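Side-chain contacts in putative alpha-N-acetylgalactosaminidase (Bacillus halodurans C-125, PDB 3CC1), which probably releases terminal alpha-linked N-acetylgalactosamine from glycoconjugates by hydrolysing the glycosidic bond: residues D245-S248 with L249-Q252; T294-T297 with K298-L302. All blocks are in the same frame, centred on the assembly; numbering follows the deposited sequence. Where two conformers were deposited one is given.

Contact 1 of 2, residues D245-S248 with L249-Q252; sequences DDWS and LLYQ
The N-terminal turn of helix 247-262 is a local contact in which Asp246 and Trp247 start the helix and Leu250 and Tyr251 pack against the indole one turn on. Asp246 holds the N-cap position. Its OD1 accepts from Ser248 N at 2.9 Å, coming from above the carboxylate plane, while Ser248 OG donates to the same oxygen from the opposite face, on the anti side. Since Asp246 was deposited in two conformers, this double grip may hold for just part of the molecules. The backbone takes up the helical pattern at once, Tyr251 N meeting Trp247 O at 2.8 Å.

Trp247 CG stands anti to the backbone N (chi1 173°), which carries the ring system along the helix surface over the next turn. Tyr251 CB then sits over one face, a CH-pi contact 4.2 Å from the centroid of the five-membered ring. The tyrosine ring itself is oblique to the indole, the planes 59° apart, with Trp247 CZ2 at its edge, 4.0 Å from Tyr251 CD1. Beside them Leu250 offers a methyl, CD2 lying 3.7 Å from Trp247 CZ3. Tyr251 OH is hydrogen-bonded to Asp355.

Elsewhere on the turn Gln252 reaches Ser248 with an extended chain. Its NE2 donates to Ser248 O at 3.0 Å from well above the carbonyl plane, whereas its backbone N reaches that oxygen from the other face. Two donors thus grip one carbonyl, and the NE2 bond, with the oxygen near the amide plane, helps hold the Gln252 amide in its orientation.

Around this turn, Leu250 packs on Met304 and Trp308 of helix 298-310, Ser248 and Gln252 meet Phe230 and Ala227, respectively, in loops, and Trp247 stacks with His422, which lies between strands 415-419 and 424-431.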
ATOM      1  N   ASP A 245     -14.997 -18.060  -4.541  1.00 21.44           N
ATOM      2  CA  ASP A 245     -15.004 -18.516  -3.115  1.00 21.28           C
ATOM      3  C   ASP A 245     -13.588 -18.678  -2.540  1.00 22.34           C
ATOM      4  O   ASP A 245     -13.117 -19.793  -2.226  1.00 21.90           O
ATOM      5  CB  ASP A 245     -15.840 -19.806  -2.933  1.00 21.88           C
ATOM      6  CG  ASP A 245     -15.408 -20.940  -3.845  1.00 20.73           C
ATOM      7  OD1 ASP A 245     -15.040 -20.701  -5.027  1.00 21.26           O
ATOM      8  OD2 ASP A 245     -15.461 -22.082  -3.385  1.00 20.35           O
ATOM      9  N   ASP A 246     -12.885 -17.558  -2.467  0.50 22.26           N
ATOM     10  CA  ASP A 246     -11.607 -17.505  -1.762  0.50 22.86           C
ATOM     11  C   ASP A 246     -11.535 -16.246  -0.947  0.50 22.33           C
ATOM     12  O   ASP A 246     -11.866 -15.162  -1.424  0.50 22.27           O
ATOM     13  CB  ASP A 246     -10.415 -17.558  -2.715  0.50 23.19           C
ATOM     14  CG  ASP A 246      -9.084 -17.719  -1.969  0.50 26.56           C
ATOM     15  OD1 ASP A 246      -8.477 -16.676  -1.602  0.50 30.61           O
ATOM     16  OD2 ASP A 246      -8.632 -18.883  -1.778  0.50 29.76           O
ATOM     17  N   TRP A 247     -11.147 -16.399   0.307  1.00 21.70           N
ATOM     18  CA  TRP A 247     -11.130 -15.253   1.216  1.00 21.67           C
ATOM     19  C   TRP A 247     -10.259 -14.119   0.699  1.00 21.74           C
ATOM     20  O   TRP A 247     -10.561 -12.951   0.905  1.00 20.80           O
ATOM     21  CB  TRP A 247     -10.672 -15.641   2.618  1.00 22.01           C
ATOM     22  CG  TRP A 247     -10.503 -14.449   3.504  1.00 21.15           C
ATOM     23  CD1 TRP A 247      -9.347 -13.966   3.996  1.00 21.22           C
ATOM     24  CD2 TRP A 247     -11.543 -13.577   3.980  1.00 21.74           C
ATOM     25  NE1 TRP A 247      -9.593 -12.855   4.771  1.00 22.66           N
ATOM     26  CE2 TRP A 247     -10.929 -12.577   4.757  1.00 21.14           C
ATOM     27  CE3 TRP A 247     -12.917 -13.539   3.814  1.00 20.62           C
ATOM     28  CZ2 TRP A 247     -11.650 -11.564   5.392  1.00 20.93           C
ATOM     29  CZ3 TRP A 247     -13.637 -12.516   4.460  1.00 22.81           C
ATOM     30  CH2 TRP A 247     -13.001 -11.554   5.219  1.00 21.76           C
ATOM     31  N   SER A 248      -9.162 -14.437   0.025  1.00 22.43           N
ATOM     32  CA  SER A 248      -8.278 -13.380  -0.406  1.00 22.95           C
ATOM     33  C   SER A 248      -8.984 -12.426  -1.377  1.00 22.11           C
ATOM     34  O   SER A 248      -8.772 -11.205  -1.338  1.00 22.62           O
ATOM     35  CB  SER A 248      -6.993 -13.927  -1.054  1.00 23.12           C
ATOM     36  OG  SER A 248      -7.336 -14.518  -2.296  1.00 29.16           O
ATOM     37  N   LEU A 249      -9.874 -12.959  -2.200  1.00 21.91           N
ATOM     38  CA  LEU A 249     -10.662 -12.104  -3.107  1.00 21.36           C
ATOM     39  C   LEU A 249     -11.743 -11.307  -2.367  1.00 21.83           C
ATOM     40  O   LEU A 249     -12.034 -10.143  -2.697  1.00 22.13           O
ATOM     41  CB  LEU A 249     -11.272 -12.952  -4.210  1.00 21.53           C
ATOM     42  CG  LEU A 249     -10.247 -13.742  -5.064  1.00 21.60           C
ATOM     43  CD1 LEU A 249     -11.012 -14.734  -5.930  1.00 19.58           C
ATOM     44  CD2 LEU A 249      -9.459 -12.757  -5.886  1.00 19.10           C
ATOM     45  N   LEU A 250     -12.395 -11.945  -1.401  1.00 21.51           N
ATOM     46  CA  LEU A 250     -13.431 -11.224  -0.620  1.00 21.37           C
ATOM     47  C   LEU A 250     -12.787 -10.094   0.184  1.00 21.00           C
ATOM     48  O   LEU A 250     -13.240  -8.931   0.162  1.00 21.28           O
ATOM     49  CB  LEU A 250     -14.209 -12.207   0.276  1.00 20.79           C
ATOM     50  CG  LEU A 250     -15.362 -11.674   1.103  1.00 19.60           C
ATOM     51  CD1 LEU A 250     -16.318 -10.723   0.332  1.00 18.52           C
ATOM     52  CD2 LEU A 250     -16.138 -12.881   1.757  1.00 20.14           C
ATOM     53  N   TYR A 251     -11.697 -10.416   0.860  1.00 20.70           N
ATOM     54  CA  TYR A 251     -10.943  -9.417   1.596  1.00 20.99           C
ATOM     55  C   TYR A 251     -10.613  -8.229   0.692  1.00 21.76           C
ATOM     56  O   TYR A 251     -10.826  -7.090   1.072  1.00 20.80           O
ATOM     57  CB  TYR A 251      -9.629  -9.973   2.130  1.00 21.06           C
ATOM     58  CG  TYR A 251      -8.802  -8.964   2.865  1.00 19.65           C
ATOM     59  CD1 TYR A 251      -8.990  -8.751   4.205  1.00 21.54           C
ATOM     60  CD2 TYR A 251      -7.815  -8.244   2.225  1.00 21.20           C
ATOM     61  CE1 TYR A 251      -8.236  -7.832   4.901  1.00 20.70           C
ATOM     62  CE2 TYR A 251      -7.036  -7.343   2.898  1.00 22.19           C
ATOM     63  CZ  TYR A 251      -7.255  -7.125   4.252  1.00 23.37           C
ATOM     64  OH  TYR A 251      -6.514  -6.214   4.994  1.00 21.20           O
ATOM     65  N   GLN A 252     -10.073  -8.497  -0.487  1.00 21.79           N
ATOM     66  CA  GLN A 252      -9.659  -7.400  -1.377  1.00 22.35           C
ATOM     67  C   GLN A 252     -10.812  -6.583  -1.898  1.00 21.81           C
ATOM     68  O   GLN A 252     -10.665  -5.382  -2.144  1.00 21.09           O
ATOM     69  CB  GLN A 252      -8.821  -7.897  -2.545  1.00 22.37           C
ATOM     70  CG  GLN A 252      -7.492  -8.523  -2.161  1.00 25.78           C
ATOM     71  CD  GLN A 252      -6.821  -9.123  -3.376  1.00 28.72           C
ATOM     72  OE1 GLN A 252      -6.251  -8.402  -4.178  1.00 35.51           O
ATOM     73  NE2 GLN A 252      -6.900 -10.435  -3.524  1.00 25.42           N
TER

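Contact 2 of 2, residues T294-T297 with K298-L302; sequences TRFT and KDEQL
Thr297 and Glu300 pair their side chains and backbones reciprocally where the loop after strand 292-293 enters helix 298-310. Thr297 OG1, set between its own backbone N and carbonyl carbon (chi1 63°), accepts from Glu300 N at 3.2 Å. In return Glu300 reaches back with an extended chain, and its OE1 accepts the N-H of Thr297, 2.9 Å from that N, from above the carboxylate plane.

The tight part lies on the inner side, among Phe296, Glu300 and Gln301. Glu300 OE1 comes to the edge of the phenyl ring, 3.5 Å from Phe296 CD1, with ring and carboxylate nearly perpendicular (78°). Phe296 CB rests on Gln301 CG, 3.6 Å away, and Gln301 NE2 donates to Phe296 O at 2.9 Å with that oxygen in the plane of the amide. Thr294 CG2 approaches the same amide from the opposite direction, while Thr294 OG1 accepts from Phe296 N in an ST turn and is also hydrogen-bonded to Pro276 O.

The looser side carries Arg295, Thr297 and Lys298, all exposed; Lys298 adds little beyond its CB. A water joins the loop to the helix, donating to both Arg295 O and Glu300 OE1, the latter at 2.6 Å. Glu300 OE2 is hydrogen-bonded to His422 ND1. With an alanine in place of Glu300, Thr297 N and the water would probably be left without this acceptor and His422 ND1 without this hydrogen bond, setting the loop freer to move at the helix start.

Reciprocal side-chain-to-backbone bonds three residues apart define the capping box, a classic way of starting an alpha-helix.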
ATOM      1  N   THR A 294     -19.316 -24.453  -1.835  1.00 21.84           N
ATOM      2  CA  THR A 294     -18.562 -23.223  -1.644  1.00 21.67           C
ATOM      3  C   THR A 294     -17.534 -23.333  -0.542  1.00 21.60           C
ATOM      4  O   THR A 294     -17.785 -23.892   0.490  1.00 21.56           O
ATOM      5  CB  THR A 294     -19.469 -22.002  -1.391  1.00 21.82           C
ATOM      6  OG1 THR A 294     -18.643 -20.842  -1.265  1.00 23.62           O
ATOM      7  CG2 THR A 294     -20.307 -22.162  -0.151  1.00 20.91           C
ATOM      8  N   ARG A 295     -16.351 -22.799  -0.797  1.00 21.93           N
ATOM      9  CA  ARG A 295     -15.271 -22.852   0.162  1.00 22.42           C
ATOM     10  C   ARG A 295     -15.460 -21.797   1.252  1.00 22.29           C
ATOM     11  O   ARG A 295     -14.789 -21.852   2.255  1.00 22.06           O
ATOM     12  CB  ARG A 295     -13.912 -22.654  -0.516  1.00 23.32           C
ATOM     13  CG  ARG A 295     -13.516 -23.800  -1.423  1.00 24.91           C
ATOM     14  CD  ARG A 295     -12.440 -23.362  -2.388  1.00 28.05           C
ATOM     15  NE  ARG A 295     -11.125 -23.477  -1.774  1.00 30.88           N
ATOM     16  CZ  ARG A 295     -10.399 -22.449  -1.326  1.00 37.06           C
ATOM     17  NH1 ARG A 295     -10.795 -21.173  -1.412  1.00 34.71           N
ATOM     18  NH2 ARG A 295      -9.230 -22.712  -0.775  1.00 41.73           N
ATOM     19  N   PHE A 296     -16.391 -20.865   1.061  1.00 21.00           N
ATOM     20  CA  PHE A 296     -16.620 -19.812   2.054  1.00 20.31           C
ATOM     21  C   PHE A 296     -17.278 -20.424   3.290  1.00 21.84           C
ATOM     22  O   PHE A 296     -18.211 -21.236   3.179  1.00 20.69           O
ATOM     23  CB  PHE A 296     -17.514 -18.722   1.550  1.00 20.34           C
ATOM     24  CG  PHE A 296     -16.834 -17.698   0.673  1.00 19.65           C
ATOM     25  CD1 PHE A 296     -15.580 -17.240   0.946  1.00 22.52           C
ATOM     26  CD2 PHE A 296     -17.535 -17.103  -0.353  1.00 23.02           C
ATOM     27  CE1 PHE A 296     -14.993 -16.234   0.143  1.00 23.83           C
ATOM     28  CE2 PHE A 296     -16.959 -16.120  -1.154  1.00 25.18           C
ATOM     29  CZ  PHE A 296     -15.686 -15.693  -0.894  1.00 24.65           C
ATOM     30  N   THR A 297     -16.784 -20.036   4.467  1.00 21.52           N
ATOM     31  CA  THR A 297     -17.429 -20.452   5.690  1.00 21.74           C
ATOM     32  C   THR A 297     -18.751 -19.700   5.742  1.00 21.75           C
ATOM     33  O   THR A 297     -18.986 -18.742   4.977  1.00 21.51           O
ATOM     34  CB  THR A 297     -16.615 -20.098   6.937  1.00 22.09           C
ATOM     35  OG1 THR A 297     -16.512 -18.664   7.015  1.00 21.54           O
ATOM     36  CG2 THR A 297     -15.209 -20.794   6.941  1.00 21.92           C
ATOM     37  N   LYS A 298     -19.617 -20.115   6.651  1.00 22.24           N
ATOM     38  CA  LYS A 298     -20.893 -19.414   6.827  1.00 22.84           C
ATOM     39  C   LYS A 298     -20.698 -17.946   7.190  1.00 22.71           C
ATOM     40  O   LYS A 298     -21.394 -17.072   6.681  1.00 22.78           O
ATOM     41  CB  LYS A 298     -21.729 -20.099   7.896  1.00 22.79           C
ATOM     42  CG  LYS A 298     -22.354 -21.400   7.406  1.00 26.09           C
ATOM     43  CD  LYS A 298     -23.163 -22.083   8.486  1.00 28.88           C
ATOM     44  CE  LYS A 298     -23.852 -23.307   7.883  1.00 32.23           C
ATOM     45  NZ  LYS A 298     -24.711 -23.904   8.946  1.00 34.15           N
ATOM     46  N   ASP A 299     -19.733 -17.666   8.062  1.00 22.81           N
ATOM     47  CA  ASP A 299     -19.434 -16.290   8.418  1.00 22.26           C
ATOM     48  C   ASP A 299     -19.037 -15.465   7.164  1.00 21.72           C
ATOM     49  O   ASP A 299     -19.440 -14.291   6.976  1.00 21.63           O
ATOM     50  CB  ASP A 299     -18.332 -16.195   9.458  1.00 22.61           C
ATOM     51  CG  ASP A 299     -18.802 -16.486  10.880  1.00 25.20           C
ATOM     52  OD1 ASP A 299     -20.048 -16.550  11.107  1.00 25.59           O
ATOM     53  OD2 ASP A 299     -17.897 -16.642  11.750  1.00 26.22           O
ATOM     54  N   GLU A 300     -18.190 -16.063   6.337  1.00 21.40           N
ATOM     55  CA  GLU A 300     -17.743 -15.419   5.110  1.00 20.81           C
ATOM     56  C   GLU A 300     -18.844 -15.178   4.120  1.00 20.37           C
ATOM     57  O   GLU A 300     -18.845 -14.169   3.442  1.00 20.09           O
ATOM     58  CB  GLU A 300     -16.610 -16.243   4.460  1.00 20.99           C
ATOM     59  CG  GLU A 300     -15.324 -16.141   5.264  1.00 20.54           C
ATOM     60  CD  GLU A 300     -14.268 -17.178   4.834  1.00 21.38           C
ATOM     61  OE1 GLU A 300     -14.620 -18.143   4.138  1.00 21.13           O
ATOM     62  OE2 GLU A 300     -13.087 -17.024   5.241  1.00 23.64           O
ATOM     63  N   GLN A 301     -19.750 -16.143   3.986  1.00 21.10           N
ATOM     64  CA  GLN A 301     -20.894 -16.030   3.091  1.00 21.34           C
ATOM     65  C   GLN A 301     -21.778 -14.816   3.501  1.00 22.31           C
ATOM     66  O   GLN A 301     -22.169 -13.998   2.661  1.00 21.96           O
ATOM     67  CB  GLN A 301     -21.720 -17.331   3.098  1.00 21.83           C
ATOM     68  CG  GLN A 301     -20.986 -18.582   2.503  1.00 21.84           C
ATOM     69  CD  GLN A 301     -21.785 -19.849   2.645  1.00 24.00           C
ATOM     70  OE1 GLN A 301     -23.002 -19.854   2.397  1.00 24.18           O
ATOM     71  NE2 GLN A 301     -21.116 -20.949   3.052  1.00 21.85           N
ATOM     72  N   LEU A 302     -22.063 -14.693   4.794  1.00 22.49           N
ATOM     73  CA  LEU A 302     -22.837 -13.540   5.306  1.00 23.39           C
ATOM     74  C   LEU A 302     -22.085 -12.227   5.136  1.00 23.06           C
ATOM     75  O   LEU A 302     -22.666 -11.229   4.807  1.00 23.21           O
ATOM     76  CB  LEU A 302     -23.185 -13.713   6.777  1.00 23.50           C
ATOM     77  CG  LEU A 302     -24.149 -14.855   7.081  1.00 25.96           C
ATOM     78  CD1 LEU A 302     -24.210 -15.082   8.575  1.00 26.74           C
ATOM     79  CD2 LEU A 302     -25.533 -14.594   6.557  1.00 25.91           C
TER
HETATM   80  O   HOH W   1     -12.834 -19.776   3.160  1.00 28.83           O

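Overall arrangement
Contact 1 and contact 2 are two helix starts side by side, about 10 Å between centres, each with a capping residue just before its helix. Arg295 of contact 2 ties them at the loops: its NH1 lies 2.8 Å from Asp245 O, a probable hydrogen bond, and, in the conformer given, 3.2 Å from Asp246 OD2, a salt bridge to the carboxylate that caps the other helix. Deeper in, Leu250 CD2 packs 3.4 Å from Glu300 O. His422 also serves both, stacking with Trp247 and bonding with Glu300. None of their residues lines the hexaoxaicosanediol pocket around Tyr369 and Phe398, though Tyr251's side chain lies about 11 Å from a bound di(hydroxyethyl)ether.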